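Local coordinates for C-type lectin domain family 4, member a4 (Mus musculus, PDB 3VYK), which probably serves as a calcium-dependent pattern recognition receptor, its C-type lectin domain binding a bisected N-glycan through a calcium ion, at residues 15-20 with 53-58; 71-76 with 99-104. All blocks are in the same frame, centred on the assembly; numbering follows the deposited sequence.

Interaction 1: residues 15-20 with 53-58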
loop_
_atom_site.group_PDB
_atom_site.type_symbol
_atom_site.label_atom_id
_atom_site.label_comp_id
_atom_site.label_asym_id
_atom_site.label_seq_id
_atom_site.Cartn_x
_atom_site.Cartn_y
_atom_site.Cartn_z
ATOM N N TYR A 15 -10.009 2.729 -6.231
ATOM C CA TYR A 15 -8.674 3.076 -5.727
ATOM C C TYR A 15 -8.412 4.570 -5.838
ATOM O O TYR A 15 -8.757 5.199 -6.828
ATOM C CB TYR A 15 -7.608 2.280 -6.490
ATOM C CG TYR A 15 -7.759 0.796 -6.290
ATOM C CD1 TYR A 15 -6.992 0.126 -5.351
ATOM C CD2 TYR A 15 -8.694 0.059 -7.027
ATOM C CE1 TYR A 15 -7.140 -1.238 -5.146
ATOM C CE2 TYR A 15 -8.861 -1.296 -6.824
ATOM C CZ TYR A 15 -8.073 -1.949 -5.895
ATOM O OH TYR A 15 -8.233 -3.299 -5.689
ATOM N N PHE A 16 -7.786 5.131 -4.810
ATOM C CA PHE A 16 -7.438 6.550 -4.807
ATOM C C PHE A 16 -5.952 6.682 -4.535
ATOM O O PHE A 16 -5.443 6.128 -3.553
ATOM C CB PHE A 16 -8.230 7.306 -3.738
ATOM C CG PHE A 16 -8.060 8.799 -3.806
ATOM C CD1 PHE A 16 -8.780 9.552 -4.723
ATOM C CD2 PHE A 16 -7.172 9.448 -2.953
ATOM C CE1 PHE A 16 -8.620 10.930 -4.790
ATOM C CE2 PHE A 16 -7.005 10.828 -3.014
ATOM C CZ PHE A 16 -7.728 11.566 -3.937
ATOM N N ILE A 17 -5.265 7.412 -5.407
ATOM C CA ILE A 17 -3.835 7.625 -5.280
ATOM C C ILE A 17 -3.633 8.957 -4.578
ATOM O O ILE A 17 -3.917 10.016 -5.145
ATOM C CB ILE A 17 -3.126 7.626 -6.657
ATOM C CG1 ILE A 17 -3.566 6.426 -7.518
ATOM C CG2 ILE A 17 -1.611 7.730 -6.479
ATOM C CD1 ILE A 17 -3.262 5.052 -6.939
ATOM N N LEU A 18 -3.177 8.892 -3.331
ATOM C CA LEU A 18 -3.037 10.077 -2.495
ATOM C C LEU A 18 -1.687 10.725 -2.784
ATOM O O LEU A 18 -0.671 10.392 -2.157
ATOM C CB LEU A 18 -3.186 9.694 -1.017
ATOM C CG LEU A 18 -3.844 10.693 -0.069
ATOM C CD1 LEU A 18 -4.239 10.007 1.228
ATOM C CD2 LEU A 18 -2.922 11.873 0.196
ATOM N N ASN A 19 -1.700 11.639 -3.755
ATOM C CA ASN A 19 -0.513 12.299 -4.296
ATOM C C ASN A 19 -0.311 13.728 -3.785
ATOM O O ASN A 19 0.788 14.266 -3.907
ATOM C CB ASN A 19 -0.603 12.377 -5.829
ATOM C CG ASN A 19 -0.165 11.102 -6.525
ATOM O OD1 ASN A 19 -0.665 10.781 -7.604
ATOM N ND2 ASN A 19 0.787 10.386 -5.933
ATOM N N ASP A 20 -1.362 14.341 -3.245
ATOM C CA ASP A 20 -1.346 15.797 -2.994
ATOM C C ASP A 20 -0.575 16.203 -1.736
ATOM O O ASP A 20 -0.263 17.384 -1.534
ATOM C CB ASP A 20 -2.769 16.394 -3.020
ATOM C CG ASP A 20 -3.554 16.164 -1.725
ATOM O OD1 ASP A 20 -3.027 15.575 -0.754
ATOM O OD2 ASP A 20 -4.727 16.598 -1.680
ATOM N N SER A 53 0.655 0.809 -12.106
ATOM C CA SER A 53 0.406 1.541 -13.351
ATOM C C SER A 53 -0.056 2.977 -13.092
ATOM O O SER A 53 0.114 3.848 -13.948
ATOM C CB SER A 53 -0.621 0.794 -14.220
ATOM O OG SER A 53 -1.946 1.086 -13.833
ATOM N N ASN A 54 -0.639 3.199 -11.914
ATOM C CA ASN A 54 -1.212 4.480 -11.513
ATOM C C ASN A 54 -0.293 5.362 -10.655
ATOM O O ASN A 54 -0.713 6.428 -10.201
ATOM C CB ASN A 54 -2.528 4.231 -10.773
ATOM C CG ASN A 54 -3.652 3.838 -11.709
ATOM O OD1 ASN A 54 -3.974 2.657 -11.866
ATOM N ND2 ASN A 54 -4.254 4.831 -12.342
ATOM N N LEU A 55 0.946 4.923 -10.440
ATOM C CA LEU A 55 1.851 5.593 -9.495
ATOM C C LEU A 55 2.975 6.380 -10.154
ATOM O O LEU A 55 3.418 6.060 -11.259
ATOM C CB LEU A 55 2.469 4.563 -8.545
ATOM C CG LEU A 55 1.539 3.673 -7.725
ATOM C CD1 LEU A 55 2.382 2.751 -6.864
ATOM C CD2 LEU A 55 0.555 4.467 -6.877
ATOM N N ASN A 56 3.462 7.391 -9.434
ATOM C CA ASN A 56 4.620 8.162 -9.858
ATOM C C ASN A 56 5.896 7.461 -9.405
ATOM O O ASN A 56 6.044 7.144 -8.217
ATOM C CB ASN A 56 4.540 9.569 -9.260
ATOM C CG ASN A 56 5.539 10.532 -9.877
ATOM O OD1 ASN A 56 6.738 10.266 -9.922
ATOM N ND2 ASN A 56 5.038 11.664 -10.365
ATOM N N THR A 57 6.820 7.222 -10.336
ATOM C CA THR A 57 8.051 6.493 -10.008
ATOM C C THR A 57 8.979 7.229 -9.033
ATOM O O THR A 57 9.881 6.617 -8.471
ATOM C CB THR A 57 8.846 6.068 -11.262
ATOM O OG1 THR A 57 9.295 7.231 -11.966
ATOM C CG2 THR A 57 7.983 5.215 -12.180
ATOM N N SER A 58 8.750 8.526 -8.830
ATOM C CA SER A 58 9.555 9.301 -7.885
ATOM C C SER A 58 9.037 9.209 -6.449
ATOM O O SER A 58 9.703 9.667 -5.524
ATOM C CB SER A 58 9.659 10.769 -8.318
ATOM O OG SER A 58 8.411 11.428 -8.194
HETATM O O HOH W 1 0.438 8.972 -9.882
#

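Interaction 2: residues 71-76 with 99-104. With NAG (2-acetamido-2-deoxy-beta-D-glucopyranose), chain B; SO4 (sulfate ion), chain D.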
loop_
_atom_site.group_PDB
_atom_site.type_symbol
_atom_site.label_atom_id
_atom_site.label_comp_id
_atom_site.label_asym_id
_atom_site.label_seq_id
_atom_site.Cartn_x
_atom_site.Cartn_y
_atom_site.Cartn_z
ATOM N N ARG A 71 8.208 -10.155 12.166
ATOM C CA ARG A 71 8.039 -10.322 10.727
ATOM C C ARG A 71 6.768 -11.094 10.387
ATOM O O ARG A 71 6.707 -11.801 9.382
ATOM C CB ARG A 71 9.286 -10.950 10.065
ATOM C CG ARG A 71 10.626 -10.356 10.490
ATOM C CD ARG A 71 11.054 -9.131 9.687
ATOM N NE ARG A 71 10.331 -7.906 10.020
ATOM C CZ ARG A 71 10.588 -6.720 9.472
ATOM N NH1 ARG A 71 11.563 -6.593 8.566
ATOM N NH2 ARG A 71 9.886 -5.650 9.824
ATOM N N GLN A 72 5.741 -10.929 11.218
ATOM C CA GLN A 72 4.423 -11.514 10.949
ATOM C C GLN A 72 3.554 -10.470 10.260
ATOM O O GLN A 72 2.888 -9.647 10.907
ATOM C CB GLN A 72 3.773 -12.008 12.242
ATOM C CG GLN A 72 4.547 -13.156 12.869
ATOM C CD GLN A 72 4.007 -13.548 14.229
ATOM O OE1 GLN A 72 4.116 -12.789 15.222
ATOM N NE2 GLN A 72 3.445 -14.751 14.304
ATOM N N TRP A 73 3.601 -10.482 8.926
ATOM C CA TRP A 73 2.919 -9.466 8.122
ATOM C C TRP A 73 1.439 -9.693 8.131
ATOM O O TRP A 73 0.967 -10.816 7.915
ATOM C CB TRP A 73 3.470 -9.420 6.688
ATOM C CG TRP A 73 4.946 -9.117 6.714
ATOM C CD1 TRP A 73 5.999 -10.017 6.582
ATOM C CD2 TRP A 73 5.576 -7.822 6.985
ATOM N NE1 TRP A 73 7.210 -9.372 6.719
ATOM C CE2 TRP A 73 7.020 -8.055 6.968
ATOM C CE3 TRP A 73 5.101 -6.530 7.224
ATOM C CZ2 TRP A 73 7.928 -7.028 7.177
ATOM C CZ3 TRP A 73 6.031 -5.500 7.431
ATOM C CH2 TRP A 73 7.412 -5.752 7.409
ATOM N N ARG A 74 0.698 -8.629 8.418
ATOM C CA ARG A 74 -0.762 -8.710 8.534
ATOM C C ARG A 74 -1.448 -7.552 7.829
ATOM O O ARG A 74 -1.017 -6.405 7.931
ATOM C CB ARG A 74 -1.205 -8.766 10.009
ATOM C CG ARG A 74 -0.638 -9.928 10.808
ATOM C CD ARG A 74 -1.221 -11.257 10.346
ATOM N NE ARG A 74 -0.729 -12.395 11.122
ATOM C CZ ARG A 74 0.294 -13.174 10.764
ATOM N NH1 ARG A 74 0.955 -12.953 9.636
ATOM N NH2 ARG A 74 0.665 -14.182 11.541
ATOM N N TRP A 75 -2.506 -7.854 7.083
ATOM C CA TRP A 75 -3.291 -6.816 6.423
ATOM C C TRP A 75 -4.207 -6.153 7.395
ATOM O O TRP A 75 -4.720 -6.801 8.311
ATOM C CB TRP A 75 -4.135 -7.415 5.292
ATOM C CG TRP A 75 -3.314 -7.929 4.141
ATOM C CD1 TRP A 75 -3.141 -9.256 3.741
ATOM C CD2 TRP A 75 -2.495 -7.137 3.216
ATOM N NE1 TRP A 75 -2.313 -9.329 2.649
ATOM C CE2 TRP A 75 -1.892 -8.087 2.286
ATOM C CE3 TRP A 75 -2.232 -5.777 3.062
ATOM C CZ2 TRP A 75 -1.045 -7.675 1.259
ATOM C CZ3 TRP A 75 -1.380 -5.370 2.032
ATOM C CH2 TRP A 75 -0.799 -6.296 1.153
ATOM N N ILE A 76 -4.439 -4.863 7.191
ATOM C CA ILE A 76 -5.256 -4.079 8.125
ATOM C C ILE A 76 -6.739 -4.448 8.138
ATOM O O ILE A 76 -7.433 -4.150 9.117
ATOM C CB ILE A 76 -5.086 -2.563 7.924
ATOM C CG1 ILE A 76 -5.503 -2.141 6.504
ATOM C CG2 ILE A 76 -3.664 -2.156 8.304
ATOM C CD1 ILE A 76 -5.458 -0.645 6.255
ATOM N N ARG A 99 8.248 -1.236 10.376
ATOM C CA ARG A 99 7.087 -2.096 10.589
ATOM C C ARG A 99 5.948 -1.854 9.607
ATOM O O ARG A 99 4.955 -2.580 9.630
ATOM C CB ARG A 99 6.589 -1.966 12.035
ATOM C CG ARG A 99 7.603 -2.419 13.086
ATOM C CD ARG A 99 7.030 -2.323 14.506
ATOM N NE ARG A 99 6.323 -1.056 14.692
ATOM C CZ ARG A 99 6.911 0.101 14.983
ATOM N NH1 ARG A 99 8.229 0.166 15.165
ATOM N NH2 ARG A 99 6.173 1.191 15.091
ATOM N N CYS A 100 6.101 -0.829 8.766
ATOM C CA CYS A 100 5.134 -0.462 7.736
ATOM C C CYS A 100 5.754 -0.725 6.371
ATOM O O CYS A 100 6.943 -1.034 6.274
ATOM C CB CYS A 100 4.723 1.001 7.884
ATOM S SG CYS A 100 3.620 1.283 9.295
ATOM N N VAL A 101 4.933 -0.651 5.330
ATOM C CA VAL A 101 5.351 -1.065 3.987
ATOM C C VAL A 101 4.926 -0.041 2.948
ATOM O O VAL A 101 3.768 0.425 2.950
ATOM C CB VAL A 101 4.742 -2.441 3.626
ATOM C CG1 VAL A 101 5.182 -2.902 2.231
ATOM C CG2 VAL A 101 5.105 -3.502 4.654
ATOM N N ILE A 102 5.866 0.299 2.061
ATOM C CA ILE A 102 5.546 1.090 0.884
ATOM C C ILE A 102 5.792 0.320 -0.403
ATOM O O ILE A 102 6.624 -0.589 -0.456
ATOM C CB ILE A 102 6.344 2.428 0.797
ATOM C CG1 ILE A 102 7.864 2.194 0.785
ATOM C CG2 ILE A 102 5.885 3.384 1.889
ATOM C CD1 ILE A 102 8.682 3.453 0.525
ATOM N N ILE A 103 5.043 0.707 -1.427
ATOM C CA ILE A 103 5.400 0.420 -2.809
ATOM C C ILE A 103 6.328 1.548 -3.256
ATOM O O ILE A 103 5.988 2.728 -3.146
ATOM C CB ILE A 103 4.150 0.383 -3.714
ATOM C CG1 ILE A 103 3.218 -0.751 -3.290
ATOM C CG2 ILE A 103 4.544 0.233 -5.182
ATOM C CD1 ILE A 103 1.907 -0.786 -4.051
ATOM N N ASN A 104 7.495 1.184 -3.765
ATOM C CA ASN A 104 8.376 2.161 -4.418
ATOM C C ASN A 104 9.078 1.564 -5.631
ATOM O O ASN A 104 9.033 0.345 -5.872
ATOM C CB ASN A 104 9.356 2.835 -3.417
ATOM C CG ASN A 104 10.389 1.877 -2.839
ATOM O OD1 ASN A 104 10.393 0.694 -3.124
ATOM N ND2 ASN A 104 11.285 2.402 -1.993
HETATM C C1 NAG B . 14.114 3.841 1.992
HETATM C C2 NAG B . 13.578 3.951 0.557
HETATM C C3 NAG B . 12.942 5.316 0.297
HETATM C C4 NAG B . 11.963 5.680 1.415
HETATM C C5 NAG B . 12.594 5.487 2.799
HETATM C C6 NAG B . 11.589 5.657 3.930
HETATM C C7 NAG B . 14.807 2.445 -0.937
HETATM C C8 NAG B . 16.036 2.251 -1.769
HETATM N N2 NAG B . 14.682 3.625 -0.330
HETATM O O3 NAG B . 12.243 5.269 -0.934
HETATM O O4 NAG B . 11.532 7.010 1.271
HETATM O O5 NAG B . 13.088 4.166 2.915
HETATM O O6 NAG B . 11.448 7.007 4.322
HETATM O O7 NAG B . 13.971 1.538 -0.823
HETATM S S SO4 D . 8.618 3.579 16.725
HETATM O O1 SO4 D . 7.324 2.887 16.982
HETATM O O2 SO4 D . 9.293 3.992 17.987
HETATM O O3 SO4 D . 9.507 2.696 15.933
HETATM O O4 SO4 D . 8.327 4.800 15.934
#

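Interaction 1: residues 15-20 with 53-58
A water joins the two segments: it donates one hydrogen to N19 OD1 (3.1 Å) and the other to the backbone O of N54 (2.8 Å), joining N19 to the loop. Beside it, I17 is the one residue of 15-20 that makes direct contact with 53-58, and its CG1, CG2 and CD1 all take part. CG1 lies 3.9 Å from N54 O and also meets N54 CB; CD1 reaches on to N54 CB at 4.0 Å. With CG2 anti to the backbone N and CG1 beside it (chi1 -48°), CD1 and CG2 both reach the same methyl, L55 CD2, which is 3.9 Å from I17 CD1 and equally close to I17 CG2. The I17 side chain crosses those of N54 and L55 at about a right angle. In the C-type lectin fold this is where strand 13-19, paired with strand 121-128, receives the loop that leaves helix 45-53 on its way to strand 61-67. Both I17 and L55 also rest on V124 and Y61, and the hydroxyl of Y61 is hydrogen-bonded to N19 ND2 and to the backbone N of N56. Further along the loop, N56 OD1 takes two bonds from S58: the backbone N comes in the carbonyl plane on a lone pair (2.9 Å), closing an Asx turn, while S58 OG, at 2.7 Å, stands 58° above that plane.

Interaction 2: residues 71-76 with 99-104
R71 leads into W73, whose ring meets V101 across the contact; W73 CZ2 sits 3.5 Å above the plane of the R71 guanidinium, over its centre. That guanidinium also makes salt bridges to D67 and D114 and a bond to the backbone O of E98, which fix its position over CZ2. W73 carries the contact with 99-104. Its CG is anti to the carbonyl carbon (chi1 -59°), and the six-membered ring extends until CZ3 lies 3.5 Å from V101 CG2 and 3.8 Å from R99 O; CE3 is 4.0 Å from the same methyl. Both partners approach the ring obliquely. W88 meets W73 and V101 alike, extending the apolar cluster. At R74, NH1 turns back to the backbone O of W73 (2.7 Å), 51° above that carbonyl plane.

Across the contact, the R99 guanidinium binds a sulfate at its edge, probably from the crystallisation liquor, with NH1 bonded to O3 almost straight (176°) and NH2 to O1. R99 and C100 together face I115 in a classic beta bulge, and C100 is disulfide-bonded to C117. Further along the strand, N104 ND2 donates to O7 (3.1 Å) and O3 of an N-acetylglucosamine. W73 packed beside the calcium ligand D114, with N104 reaching the sugar from the same strand as V101, is part of the carbohydrate-recognition domain of a C-type lectin.

In the fold
Interactions 1 and 2 lie on opposite sides of the chain's centre, their centres 18 Å apart, yet they touch: L55 CD1 of interaction 1 packs on I103 CG2 of interaction 2 at 3.7 Å. They follow one another along the chain and reach the same mixed sheet, with strand 61-67 pairing with 73-75, 100-106 and 121-128. Interaction 2 is the nearer to the ligand: the W73 side chain is about 8 Å from the calcium ion and about 4 Å from that of D114, a calcium ligand, while strand 100-106 brings N104 to the glycan. Interaction 1 stands further back, the L55 side chain being about 12 Å from that of N113 and from a bound N-acetylglucosamine.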